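Local coordinates for protein ADP-dependent (S)-NAD(P)H-hydrate dehydratase (Enterococcus faecalis, PDB 2R3B) that probably repairs hydrated NAD(P)H by dehydrating its S epimer at the expense of ADP, which is converted to AMP and phosphate, at residues B[63-68]-B[281-286]; B[115-120]-B[129-134]; B[144-149]-B[165-170]; B[239-244]-B[256-261]. All blocks are in the same frame, centred on the assembly; numbering follows the deposited sequence.

Contact 1: residues B[63-68]-B[281-286]; sequences STEACI and ISQALP
Ala66 and Ser282 touch where two nearly parallel helices of this ribokinase-like fold, 57-70 and 278-292, run side by side, their short segments 8.3 Å apart at the axes. Small residues suit so close a meeting: the two CA atoms, of Ala66 and Ser282, are 4.6 Å apart. The serine hydroxyl lies along the alanine, with Ser282 OG 3.2 Å from Ala66 CA and 3.3 Å from Ala66 CB. This is packing, because the direction from Ala66 N to that oxygen is too poor for a hydrogen bond. Leu285, almost a turn later, brings its CD1 methyl to 3.5 Å from Ala66 O, laying hydrocarbon against the helix backbone.

Toward the exposed edge the chemistry turns polar. Gln283 NE2 donates to Glu65 OE2 over 3.0 Å at an N-H...O angle of 163°. The acceptor lies close to the amide plane, whereas the donor reaches the carboxylate from above its plane, 40° out of it. Both chains are extended beyond CG, and Glu65 places CG anti to its backbone N (chi1 -174°), which carries the carboxylate across to the neighbouring helix.

Further out, Arg90 forms a salt bridge with Glu65 OE1, so both carboxylate oxygens have partners and the group is probably ionised. Helix 233-247 packs beside the pair, with Thr236 touching Ala66 and Ser282. The same helix carries Asp235, predicted to bind the hydrated NADPH substrate, and the backbone O of Asp235 accepts a hydrogen bond from Ser63 OG.

Contact 2: residues B[115-120]-B[129-134]; sequences ILIGPG and QILKMV
Ile117 and Ile115 project from a central parallel strand onto helix 125-137, and the two elements form the first half of a beta-alpha-beta unit completed by strand 143-147. The short segments lie 10.7 Å apart at the axes and run roughly antiparallel, at 153°, as expected when a helix returns the chain across the sheet.

Everything that joins strand and helix directly is apolar side-chain packing. Ile117 does most of it through a single methyl. Its CG1 stands anti to the backbone N (chi1 -173°), and the arm, extended beyond it, carries CD1 to the helix surface. There the methyl rests 3.8 Å from Leu131 CA and 4.0 Å from Leu131 CD1, the two side chains crossing at about a right angle. Ile117 CD1 also approaches Val134 CG2 at 4.1 Å and, more distantly, Ile130 CG2 at 4.3 Å. Ile115 uses its other branch: CG2 meets Val134 CG1 at 4.1 Å as the side chains slide past one another in opposite directions. Beta-branched residues suit both places, being compatible with an extended strand and offering a short CG2 methyl and a longer CG1-CD1 arm, of which Ile115 uses the first and Ile117 the second.

Hydrogen bonding belongs to the backbones instead. Ile115 and Ile117 pair with Ile145 of strand 143-147, while Leu116 pairs with Val48 and Ile50 on the other neighbouring strand.

The helix is thus held against the sheet by shape and burial of hydrocarbon, without directional bonds, while the backbone bonds fix the strand itself.

Contact 3: residues B[144-149]-B[165-170]; sequences LIIDGS and EKVVFT. With EDO (1,2-ethanediol), chain P; EDO (1,2-ethanediol), chain O.
Thr170 OG1 reaches the neighbouring parallel strand through a side-chain bond at the carboxyl ends of the pair, a short hydrogen bond of 2.6 Å to Asp147 OD1. The carboxylate is approached on its anti side, 18° out of plane. Thr170 places OG1 between its backbone N and carbonyl carbon (chi1 57°), which turns the hydroxyl to the aspartate and leaves CG2 to pack on Ile145 CG2. A water accepts from Gly148 N and also lies within hydrogen-bonding distance of Thr170 O.

Below this polar end the backbones pair regularly: Leu144 N to Lys166 O, Val168 N to Leu144 O, Ile146 N to Val168 O at 2.8 Å, and Thr170 N to Ile146 O at 3.1 Å. On one face of the sheet Ile146 spreads between two partners, its CD1 3.7 Å from Val167 CG1 and 3.8 Å from Phe169 CE2. The phenyl ring also packs edge-to-face with Phe154 of helix 149-156, the connecting helix of this beta-alpha-beta unit. On the opposite face, Ile145 lies alongside Val168 and reaches helix 233-247.

Mostly apolar side chains, branched aliphatics and one phenylalanine, line the strand pair below its polar end. The Asp147-Thr170 bond probably helps hold the rotation of both side chains close to Asp235, a predicted substrate-binding residue, so the change to polar chemistry marks strand ends bordering the probable active site.

Contact 4: residues B[239-244]-B[256-261]; sequences GIIAGF and AGAVYL
Ala258 lies at the centre of this helix pair, its methyl set among Ile240, Ile241 and Phe244. Helices 233-247 and 252-269 cross here with segment axes 8.6 Å apart and directions 140° from parallel. Ala258 CB comes within 3.7 Å of Ile241 CA, so the methyl reaches the backbone of the other helix. Ile240 CG2 and Ile241 CG1 close in on it, each 3.8 Å from Ala258 CB. Alanine suits the place, since its single methyl lets the helices approach closely.

Phe244 meets the same methyl in a CH-pi contact over its ring face, Ala258 CB lying 4.2 Å from the Phe244 centroid and 26° off the normal. The ring extends along the partner helix: CE2 of Phe244 is 3.8 Å from Gly257 C, a close approach to main chain that the side-chain-free glycine suits, and CZ of Phe244 is 3.6 Å from Leu261 CD2. Leu261 sets CG anti to the backbone N (chi1 -175°), which helps carry CD2 to the ring. Phe248 adds an edge-to-face partner.

Packing is looser on the flank where Ile241 CD1 meets Val259 CG2 at 4.3 Å: the CB of Val259 points away from the partner helix, and one branch makes the contact. Farther round helix 252-269, partly exposed Tyr260 turns from this interface and packs on helix 25-31.

Ile240 and Leu261 also touch Leu285 of helix 278-292, and Ile241 rests on Ile145 of the central sheet. Such helices, layered against a parallel sheet and against one another, belong to the alpha/beta architecture of the ribokinase-like fold.

All four contacts are largely buried, and contact 1 has the one fully exposed touching residue, Gln283. Contacts 2 and 3 share the central sheet, in which strands 114-117 and 143-147 are neighbours. Contact 3 is strand pairing with a polar end, whereas contact 2 attaches a helix to one face by hydrocarbon alone. On the other face lies the helical layer of contacts 1 and 4, which meet through helices 233-247, 252-269 and 278-292. Helix 233-247 ties the parts together: its residues in contact 4 bear on the strand pair of contact 3, while Gly239 touches Cys67 of contact 1.

Contact 1: residues B[63-68]-B[281-286]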
# COMPACT_ATOMS: atom_id res chain seq x y z
N SER B 63 -12.50 9.22 -2.90
CA SER B 63 -13.23 10.16 -2.08
C SER B 63 -12.87 10.10 -0.62
O SER B 63 -12.81 11.13 0.06
CB SER B 63 -14.73 9.91 -2.19
OG SER B 63 -15.18 10.06 -3.51
N THR B 64 -12.68 8.88 -0.11
CA THR B 64 -12.31 8.68 1.30
C THR B 64 -10.98 9.32 1.61
O THR B 64 -10.85 10.03 2.60
CB THR B 64 -12.31 7.18 1.62
OG1 THR B 64 -13.62 6.66 1.33
CG2 THR B 64 -11.91 6.92 3.10
N GLU B 65 -9.98 9.11 0.77
CA GLU B 65 -8.65 9.69 1.01
C GLU B 65 -8.75 11.23 1.04
O GLU B 65 -8.10 11.90 1.85
CB GLU B 65 -7.66 9.20 -0.07
CG GLU B 65 -6.22 9.65 0.20
CD GLU B 65 -5.15 8.80 -0.48
OE1 GLU B 65 -5.48 8.16 -1.51
OE2 GLU B 65 -3.98 8.80 0.04
N ALA B 66 -9.54 11.80 0.12
CA ALA B 66 -9.75 13.26 0.04
C ALA B 66 -10.40 13.76 1.33
O ALA B 66 -9.98 14.77 1.92
CB ALA B 66 -10.66 13.59 -1.19
N CYS B 67 -11.42 13.06 1.78
CA CYS B 67 -12.16 13.48 2.99
C CYS B 67 -11.29 13.48 4.26
O CYS B 67 -11.24 14.47 4.99
CB CYS B 67 -13.39 12.59 3.16
SG CYS B 67 -14.53 13.10 4.45
N ILE B 68 -10.57 12.38 4.48
CA ILE B 68 -9.66 12.27 5.61
C ILE B 68 -8.60 13.34 5.55
O ILE B 68 -8.40 14.08 6.52
CB ILE B 68 -8.98 10.90 5.62
CG1 ILE B 68 -10.04 9.82 5.88
CG2 ILE B 68 -7.86 10.85 6.69
CD1 ILE B 68 -9.53 8.46 5.56
N ILE B 281 -3.65 14.98 -5.27
CA ILE B 281 -4.34 16.16 -4.81
C ILE B 281 -4.73 15.95 -3.36
O ILE B 281 -4.46 16.78 -2.50
CB ILE B 281 -5.58 16.50 -5.64
CG1 ILE B 281 -5.16 16.86 -7.08
CG2 ILE B 281 -6.40 17.65 -4.97
CD1 ILE B 281 -6.35 16.98 -8.08
N SER B 282 -5.32 14.81 -3.06
CA SER B 282 -5.70 14.52 -1.66
C SER B 282 -4.51 14.58 -0.69
O SER B 282 -4.61 15.13 0.43
CB SER B 282 -6.39 13.14 -1.60
OG SER B 282 -7.60 13.20 -2.39
N GLN B 283 -3.38 13.98 -1.09
CA GLN B 283 -2.22 13.88 -0.20
C GLN B 283 -1.62 15.26 0.08
O GLN B 283 -1.01 15.47 1.11
CB GLN B 283 -1.20 12.91 -0.80
CG GLN B 283 -1.70 11.46 -0.70
CD GLN B 283 -1.11 10.49 -1.72
OE1 GLN B 283 -0.26 10.84 -2.58
NE2 GLN B 283 -1.61 9.24 -1.67
N ALA B 284 -1.84 16.20 -0.82
CA ALA B 284 -1.37 17.60 -0.67
C ALA B 284 -2.25 18.47 0.20
O ALA B 284 -1.84 19.58 0.59
CB ALA B 284 -1.20 18.24 -2.02
N LEU B 285 -3.46 18.00 0.55
CA LEU B 285 -4.39 18.85 1.29
C LEU B 285 -3.85 19.41 2.61
O LEU B 285 -3.99 20.61 2.84
CB LEU B 285 -5.71 18.15 1.53
CG LEU B 285 -6.56 18.03 0.27
CD1 LEU B 285 -7.66 16.98 0.50
CD2 LEU B 285 -7.14 19.41 -0.23
N PRO B 286 -3.26 18.56 3.47
CA PRO B 286 -2.81 19.12 4.75
C PRO B 286 -1.80 20.27 4.67
O PRO B 286 -1.92 21.24 5.42
CB PRO B 286 -2.23 17.90 5.47
CG PRO B 286 -2.98 16.71 4.84
CD PRO B 286 -3.11 17.10 3.40

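Contact 2: residues B[115-120]-B[129-134]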
# COMPACT_ATOMS: atom_id res chain seq x y z
N ILE B 115 -23.37 13.76 4.38
CA ILE B 115 -23.50 12.55 3.61
C ILE B 115 -23.12 12.86 2.16
O ILE B 115 -23.69 13.76 1.55
CB ILE B 115 -24.97 12.08 3.60
CG1 ILE B 115 -25.48 11.87 5.04
CG2 ILE B 115 -25.16 10.85 2.70
CD1 ILE B 115 -26.99 11.86 5.08
N LEU B 116 -22.18 12.07 1.61
CA LEU B 116 -21.87 12.07 0.20
C LEU B 116 -22.34 10.74 -0.36
O LEU B 116 -21.96 9.66 0.16
CB LEU B 116 -20.36 12.21 -0.03
CG LEU B 116 -19.85 11.91 -1.44
CD1 LEU B 116 -20.42 12.93 -2.46
CD2 LEU B 116 -18.33 11.87 -1.51
N ILE B 117 -23.17 10.81 -1.39
CA ILE B 117 -23.60 9.62 -2.08
C ILE B 117 -23.33 9.72 -3.58
O ILE B 117 -23.65 10.74 -4.23
CB ILE B 117 -25.10 9.28 -1.80
CG1 ILE B 117 -25.47 7.91 -2.43
CG2 ILE B 117 -26.01 10.45 -2.24
CD1 ILE B 117 -26.73 7.28 -1.82
N GLY B 118 -22.67 8.70 -4.12
CA GLY B 118 -22.56 8.57 -5.57
C GLY B 118 -21.28 8.11 -6.23
O GLY B 118 -21.36 7.48 -7.29
N PRO B 119 -20.09 8.43 -5.65
CA PRO B 119 -18.85 7.96 -6.30
C PRO B 119 -18.79 6.44 -6.49
O PRO B 119 -18.88 5.70 -5.54
CB PRO B 119 -17.74 8.42 -5.34
CG PRO B 119 -18.33 9.56 -4.60
CD PRO B 119 -19.79 9.23 -4.45
N GLY B 120 -18.68 5.99 -7.73
CA GLY B 120 -18.66 4.57 -8.05
C GLY B 120 -19.92 3.81 -7.66
O GLY B 120 -19.90 2.58 -7.53
N GLN B 129 -31.80 1.26 -4.34
CA GLN B 129 -32.34 1.10 -3.01
C GLN B 129 -31.63 1.94 -1.98
O GLN B 129 -32.27 2.59 -1.17
CB GLN B 129 -32.25 -0.37 -2.55
CG GLN B 129 -32.75 -0.59 -1.13
CD GLN B 129 -32.98 -2.07 -0.81
OE1 GLN B 129 -32.16 -2.91 -1.15
NE2 GLN B 129 -34.09 -2.38 -0.15
N ILE B 130 -30.30 1.91 -1.99
CA ILE B 130 -29.52 2.72 -1.04
C ILE B 130 -29.82 4.22 -1.20
O ILE B 130 -30.02 4.93 -0.20
CB ILE B 130 -27.99 2.48 -1.20
CG1 ILE B 130 -27.61 1.01 -0.97
CG2 ILE B 130 -27.23 3.32 -0.14
CD1 ILE B 130 -27.61 0.59 0.51
N LEU B 131 -29.88 4.70 -2.43
CA LEU B 131 -30.25 6.12 -2.66
C LEU B 131 -31.63 6.44 -2.07
O LEU B 131 -31.79 7.43 -1.37
CB LEU B 131 -30.24 6.46 -4.15
CG LEU B 131 -30.65 7.89 -4.52
CD1 LEU B 131 -29.71 8.89 -3.87
CD2 LEU B 131 -30.66 8.08 -6.03
N LYS B 132 -32.62 5.61 -2.34
CA LYS B 132 -33.95 5.85 -1.75
C LYS B 132 -33.90 5.88 -0.22
O LYS B 132 -34.55 6.71 0.38
CB LYS B 132 -34.93 4.78 -2.14
CG LYS B 132 -35.32 4.74 -3.57
CD LYS B 132 -36.41 3.69 -3.73
CE LYS B 132 -36.47 3.07 -5.07
NZ LYS B 132 -37.47 1.95 -4.96
N MSE B 133 -33.18 4.92 0.39
CA MSE B 133 -33.09 4.88 1.85
C MSE B 133 -32.49 6.17 2.35
O MSE B 133 -32.99 6.76 3.29
CB MSE B 133 -32.28 3.66 2.33
CG MSE B 133 -32.98 2.33 2.08
SE MSE B 133 -31.88 0.81 2.58
CE MSE B 133 -31.55 1.28 4.29
N VAL B 134 -31.43 6.62 1.70
CA VAL B 134 -30.75 7.84 2.14
C VAL B 134 -31.60 9.07 1.97
O VAL B 134 -31.65 9.94 2.84
CB VAL B 134 -29.41 8.03 1.39
CG1 VAL B 134 -28.87 9.47 1.55
CG2 VAL B 134 -28.42 6.99 1.87

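Contact 3: residues B[144-149]-B[165-170]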
# COMPACT_ATOMS: atom_id res chain seq x y z
N LEU B 144 -26.19 16.99 2.29
CA LEU B 144 -26.31 15.81 1.45
C LEU B 144 -25.74 16.17 0.08
O LEU B 144 -26.34 16.99 -0.63
CB LEU B 144 -27.77 15.38 1.31
CG LEU B 144 -28.10 14.25 0.33
CD1 LEU B 144 -27.28 13.00 0.65
CD2 LEU B 144 -29.59 13.91 0.32
N ILE B 145 -24.63 15.54 -0.31
CA ILE B 145 -23.99 15.78 -1.61
C ILE B 145 -24.33 14.60 -2.51
O ILE B 145 -24.09 13.45 -2.16
CB ILE B 145 -22.48 15.90 -1.47
CG1 ILE B 145 -22.13 16.95 -0.41
CG2 ILE B 145 -21.84 16.20 -2.86
CD1 ILE B 145 -20.74 16.72 0.19
N ILE B 146 -24.95 14.89 -3.65
CA ILE B 146 -25.41 13.87 -4.60
C ILE B 146 -24.54 14.04 -5.84
O ILE B 146 -24.57 15.07 -6.49
CB ILE B 146 -26.89 14.07 -4.94
CG1 ILE B 146 -27.72 13.98 -3.65
CG2 ILE B 146 -27.38 13.02 -5.98
CD1 ILE B 146 -29.24 14.24 -3.86
N ASP B 147 -23.78 12.99 -6.15
CA ASP B 147 -22.68 13.04 -7.10
C ASP B 147 -22.83 11.89 -8.09
O ASP B 147 -23.44 10.87 -7.79
CB ASP B 147 -21.38 12.90 -6.31
CG ASP B 147 -20.14 12.92 -7.18
OD1 ASP B 147 -19.95 13.90 -7.93
OD2 ASP B 147 -19.35 11.94 -7.12
N GLY B 148 -22.29 12.05 -9.29
CA GLY B 148 -22.11 10.92 -10.21
C GLY B 148 -23.40 10.22 -10.59
O GLY B 148 -24.43 10.86 -10.81
N SER B 149 -23.37 8.90 -10.53
CA SER B 149 -24.55 8.11 -10.84
C SER B 149 -25.73 8.31 -9.91
O SER B 149 -26.86 7.99 -10.29
CB SER B 149 -24.17 6.61 -10.89
OG SER B 149 -23.92 6.08 -9.60
N GLU B 165 -32.42 22.74 0.72
CA GLU B 165 -31.48 23.81 0.99
C GLU B 165 -30.09 23.32 1.38
O GLU B 165 -29.09 24.01 1.12
CB GLU B 165 -32.02 24.74 2.08
CG GLU B 165 -32.20 24.13 3.45
CD GLU B 165 -33.56 23.41 3.72
OE1 GLU B 165 -34.36 23.07 2.80
OE2 GLU B 165 -33.83 23.16 4.92
N LYS B 166 -29.99 22.13 1.99
CA LYS B 166 -28.66 21.57 2.26
C LYS B 166 -28.30 20.40 1.34
O LYS B 166 -27.39 19.63 1.65
CB LYS B 166 -28.47 21.20 3.72
CG LYS B 166 -28.19 22.42 4.65
CD LYS B 166 -27.86 21.94 6.04
CE LYS B 166 -27.36 23.00 6.92
NZ LYS B 166 -28.36 24.09 6.96
N VAL B 167 -28.96 20.30 0.19
CA VAL B 167 -28.54 19.34 -0.84
C VAL B 167 -27.60 20.05 -1.80
O VAL B 167 -27.83 21.24 -2.18
CB VAL B 167 -29.72 18.73 -1.58
CG1 VAL B 167 -29.23 17.70 -2.64
CG2 VAL B 167 -30.69 18.08 -0.57
N VAL B 168 -26.52 19.35 -2.15
CA VAL B 168 -25.49 19.85 -3.10
C VAL B 168 -25.41 18.81 -4.21
O VAL B 168 -25.07 17.65 -3.96
CB VAL B 168 -24.12 20.01 -2.44
CG1 VAL B 168 -23.08 20.59 -3.44
CG2 VAL B 168 -24.21 20.85 -1.16
N PHE B 169 -25.74 19.19 -5.44
CA PHE B 169 -25.52 18.31 -6.61
C PHE B 169 -24.20 18.69 -7.26
O PHE B 169 -23.89 19.88 -7.40
CB PHE B 169 -26.61 18.44 -7.66
CG PHE B 169 -27.95 17.97 -7.22
CD1 PHE B 169 -28.83 18.84 -6.60
CD2 PHE B 169 -28.35 16.66 -7.43
CE1 PHE B 169 -30.09 18.41 -6.21
CE2 PHE B 169 -29.60 16.24 -7.06
CZ PHE B 169 -30.48 17.11 -6.44
N THR B 170 -23.43 17.69 -7.67
CA THR B 170 -22.16 17.96 -8.35
C THR B 170 -22.07 17.37 -9.78
O THR B 170 -21.20 16.53 -10.04
CB THR B 170 -21.01 17.43 -7.50
OG1 THR B 170 -21.23 16.03 -7.26
CG2 THR B 170 -20.95 18.14 -6.14
C1 EDO P . -28.22 25.90 3.45
O1 EDO P . -28.11 26.18 4.86
C2 EDO P . -27.75 27.08 2.61
O2 EDO P . -26.52 27.64 3.11
C1 EDO O . -29.59 26.21 -1.74
O1 EDO O . -29.53 26.46 -0.34
C2 EDO O . -28.55 27.07 -2.44
O2 EDO O . -28.38 28.27 -1.65
O HOH W 1 -20.83 13.95 -10.87

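Contact 4: residues B[239-244]-B[256-261]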
# COMPACT_ATOMS: atom_id res chain seq x y z
N GLY B 239 -15.10 14.32 -2.21
CA GLY B 239 -14.59 14.09 -0.88
C GLY B 239 -14.10 15.33 -0.15
O GLY B 239 -14.27 15.46 1.06
N ILE B 240 -13.44 16.21 -0.89
CA ILE B 240 -13.02 17.52 -0.37
C ILE B 240 -14.23 18.36 0.02
O ILE B 240 -14.22 18.99 1.10
CB ILE B 240 -12.16 18.30 -1.37
CG1 ILE B 240 -10.88 17.53 -1.70
CG2 ILE B 240 -11.75 19.65 -0.73
CD1 ILE B 240 -10.00 18.09 -2.85
N ILE B 241 -15.25 18.38 -0.83
CA ILE B 241 -16.47 19.14 -0.51
C ILE B 241 -17.06 18.61 0.79
O ILE B 241 -17.38 19.36 1.73
CB ILE B 241 -17.51 19.11 -1.66
CG1 ILE B 241 -16.97 19.89 -2.88
CG2 ILE B 241 -18.91 19.67 -1.16
CD1 ILE B 241 -17.80 19.67 -4.21
N ALA B 242 -17.16 17.30 0.89
CA ALA B 242 -17.72 16.69 2.11
C ALA B 242 -16.93 17.04 3.37
O ALA B 242 -17.49 17.40 4.40
CB ALA B 242 -17.84 15.14 1.90
N GLY B 243 -15.60 16.93 3.31
CA GLY B 243 -14.72 17.29 4.43
C GLY B 243 -14.80 18.77 4.80
O GLY B 243 -14.73 19.12 5.97
N PHE B 244 -14.94 19.64 3.79
CA PHE B 244 -15.09 21.05 4.06
C PHE B 244 -16.40 21.35 4.78
O PHE B 244 -16.40 22.07 5.78
CB PHE B 244 -14.97 21.88 2.79
CG PHE B 244 -13.57 22.35 2.51
CD1 PHE B 244 -12.51 21.44 2.56
CD2 PHE B 244 -13.30 23.66 2.15
CE1 PHE B 244 -11.19 21.86 2.32
CE2 PHE B 244 -11.98 24.08 1.90
CZ PHE B 244 -10.93 23.18 1.97
N ALA B 256 -17.47 26.57 -2.41
CA ALA B 256 -16.59 27.25 -3.33
C ALA B 256 -15.11 27.11 -2.95
O ALA B 256 -14.25 26.97 -3.82
CB ALA B 256 -16.99 28.74 -3.43
N GLY B 257 -14.81 27.17 -1.66
CA GLY B 257 -13.43 26.98 -1.18
C GLY B 257 -12.86 25.60 -1.52
O GLY B 257 -11.70 25.48 -1.92
N ALA B 258 -13.66 24.57 -1.31
CA ALA B 258 -13.34 23.21 -1.70
C ALA B 258 -13.04 23.09 -3.20
O ALA B 258 -12.03 22.50 -3.61
CB ALA B 258 -14.52 22.24 -1.28
N VAL B 259 -13.93 23.62 -4.02
CA VAL B 259 -13.77 23.58 -5.48
C VAL B 259 -12.50 24.31 -5.89
O VAL B 259 -11.73 23.83 -6.73
CB VAL B 259 -15.02 24.20 -6.15
CG1 VAL B 259 -14.81 24.48 -7.69
CG2 VAL B 259 -16.23 23.32 -5.91
N TYR B 260 -12.25 25.48 -5.30
CA TYR B 260 -11.06 26.23 -5.62
C TYR B 260 -9.77 25.52 -5.22
O TYR B 260 -8.79 25.48 -5.98
CB TYR B 260 -11.09 27.63 -4.94
CG TYR B 260 -9.92 28.48 -5.41
CD1 TYR B 260 -9.93 29.07 -6.69
CD2 TYR B 260 -8.79 28.64 -4.63
CE1 TYR B 260 -8.84 29.81 -7.14
CE2 TYR B 260 -7.70 29.38 -5.09
CZ TYR B 260 -7.74 29.96 -6.34
OH TYR B 260 -6.65 30.70 -6.76
N LEU B 261 -9.73 24.98 -4.01
CA LEU B 261 -8.53 24.31 -3.53
C LEU B 261 -8.22 23.10 -4.39
O LEU B 261 -7.07 22.88 -4.73
CB LEU B 261 -8.72 23.84 -2.07
CG LEU B 261 -7.50 23.22 -1.40
CD1 LEU B 261 -6.31 24.16 -1.48
CD2 LEU B 261 -7.85 22.79 0.06